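Local coordinates for possible substrate binding protein of ABC transporter system (PDB 3N0X) that probably binds branched-chain amino acids or related ligands in the periplasm and delivers them to an ABC transporter for uptake, at residues 300-303 / 309-312. Sequence-based numbering, arbitrary orientation.
Sequences QKAK and KLIA
Ala-302 CB points at the helix of 309-312 and meets it at two places: Leu-310 CD2, an apolar contact at 3.8 Å, and the carbonyl oxygen of Lys-309, with CB to O at 3.9 Å. The short side chain is consistent with the close backbone approach, the CA atoms of Ala-302 and Lys-309 lying 5.8 Å apart. Leu-310 starts away from the other segment, but CG lies anti to the carbonyl carbon (chi1 -74°), and chi2 of 173° extends CD1, leaving CD2 to meet Ala-302. Beyond this apolar contact, two waters bridge the segments. One accepts from Lys-301 NZ at 3.0 Å and donates to Ala-312 O at 2.6 Å; the other donates to Ala-302 O at 2.9 Å and accepts only weakly from Lys-309 NZ. The contact joins consecutive helices of a periplasmic binding protein of the leucine-binding family: helix 283-302 ends, and a short loop leads into helix 307-314. Positive phi (55°) marks the exit at Lys-303, whose NZ bonds weakly to Gln-300 O and forms a salt bridge with Asp-43. Asp-306 OD2 accepts from Lys-309 N, Lys-301 NZ also reaches Ala-313 O, and Leu-310 packs on Ile-99.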
ATOM      1  N   GLN A 300      14.098  19.353   6.359  1.00 16.53           N
ATOM      2  CA  GLN A 300      13.994  20.275   7.478  1.00 18.55           C
ATOM      3  C   GLN A 300      14.860  19.769   8.654  1.00 19.43           C
ATOM      4  O   GLN A 300      15.558  20.550   9.315  1.00 22.52           O
ATOM      5  CB  GLN A 300      12.526  20.465   7.902  1.00 19.69           C
ATOM      6  CG  GLN A 300      12.331  21.564   8.917  1.00 28.09           C
ATOM      7  N   LYS A 301      14.803  18.473   8.925  1.00 18.56           N
ATOM      8  CA  LYS A 301      15.543  17.920  10.045  0.50 18.89           C
ATOM      9  C   LYS A 301      17.051  17.897   9.772  1.00 19.90           C
ATOM     10  O   LYS A 301      17.839  18.274  10.659  1.00 21.48           O
ATOM     11  CB  LYS A 301      15.044  16.525  10.402  0.50 18.53           C
ATOM     12  CG  LYS A 301      15.745  15.957  11.620  0.50 18.24           C
ATOM     13  CD  LYS A 301      15.212  14.597  11.997  0.50 17.11           C
ATOM     14  CE  LYS A 301      16.263  13.810  12.787  0.50 20.62           C
ATOM     15  NZ  LYS A 301      15.899  12.380  12.965  0.50 21.13           N
ATOM     16  N   ALA A 302      17.447  17.495   8.560  1.00 19.29           N
ATOM     17  CA  ALA A 302      18.862  17.411   8.170  1.00 20.13           C
ATOM     18  C   ALA A 302      19.496  18.775   7.959  1.00 21.48           C
ATOM     19  O   ALA A 302      20.735  18.907   8.052  1.00 21.49           O
ATOM     20  CB  ALA A 302      19.010  16.567   6.911  1.00 19.76           C
ATOM     21  N   LYS A 303      18.683  19.779   7.645  1.00 21.09           N
ATOM     22  CA  LYS A 303      19.170  21.127   7.292  1.00 21.73           C
ATOM     23  C   LYS A 303      20.174  21.086   6.129  1.00 23.14           C
ATOM     24  O   LYS A 303      21.104  21.917   6.029  1.00 21.80           O
ATOM     25  CB  LYS A 303      19.727  21.828   8.529  1.00 24.55           C
ATOM     26  CG  LYS A 303      18.661  22.098   9.625  1.00 30.64           C
ATOM     27  CD  LYS A 303      17.610  23.125   9.145  1.00 42.52           C
ATOM     28  CE  LYS A 303      16.440  23.316  10.130  1.00 47.18           C
ATOM     29  NZ  LYS A 303      15.120  23.473   9.392  1.00 42.36           N
ATOM     30  N   LYS A 309      23.642  12.938   5.287  1.00 18.45           N
ATOM     31  CA  LYS A 309      22.867  13.644   6.316  1.00 19.25           C
ATOM     32  C   LYS A 309      21.383  13.267   6.257  1.00 17.77           C
ATOM     33  O   LYS A 309      20.723  13.123   7.312  1.00 17.95           O
ATOM     34  CB  LYS A 309      23.063  15.169   6.220  1.00 18.72           C
ATOM     35  CG  LYS A 309      24.463  15.641   6.643  1.00 20.49           C
ATOM     36  CD  LYS A 309      24.586  17.162   6.494  1.00 20.01           C
ATOM     37  CE  LYS A 309      25.923  17.672   7.033  1.00 27.19           C
ATOM     38  NZ  LYS A 309      26.144  19.083   6.713  1.00 28.45           N
ATOM     39  N   LEU A 310      20.880  13.072   5.041  1.00 18.02           N
ATOM     40  CA  LEU A 310      19.486  12.669   4.847  1.00 17.55           C
ATOM     41  C   LEU A 310      19.245  11.250   5.369  1.00 18.90           C
ATOM     42  O   LEU A 310      18.250  11.016   6.066  1.00 17.62           O
ATOM     43  CB  LEU A 310      19.064  12.784   3.384  1.00 16.90           C
ATOM     44  CG  LEU A 310      18.857  14.229   2.899  1.00 17.87           C
ATOM     45  CD1 LEU A 310      18.618  14.239   1.369  1.00 21.45           C
ATOM     46  CD2 LEU A 310      17.738  14.892   3.692  1.00 18.66           C
ATOM     47  N   ILE A 311      20.143  10.305   5.067  1.00 17.67           N
ATOM     48  CA  ILE A 311      19.995   8.934   5.576  1.00 17.70           C
ATOM     49  C   ILE A 311      19.951   8.945   7.105  1.00 17.95           C
ATOM     50  O   ILE A 311      19.115   8.279   7.705  1.00 18.26           O
ATOM     51  CB  ILE A 311      21.134   7.980   5.063  1.00 18.36           C
ATOM     52  CG1 ILE A 311      21.030   7.812   3.547  1.00 20.53           C
ATOM     53  CG2 ILE A 311      21.074   6.597   5.771  1.00 17.98           C
ATOM     54  CD1 ILE A 311      22.191   6.989   2.915  1.00 19.74           C
ATOM     55  N   ALA A 312      20.879   9.684   7.723  1.00 16.67           N
ATOM     56  CA  ALA A 312      20.976   9.748   9.178  1.00 19.79           C
ATOM     57  C   ALA A 312      19.736  10.374   9.777  1.00 20.12           C
ATOM     58  O   ALA A 312      19.267   9.952  10.850  1.00 21.59           O
ATOM     59  CB  ALA A 312      22.258  10.525   9.629  1.00 21.57           C
TER
HETATM   60  O   HOH W   1      18.282  10.533  13.182  1.00 35.39           O
HETATM   61  O   HOH W   2      23.281  20.301   8.039  1.00 37.15           O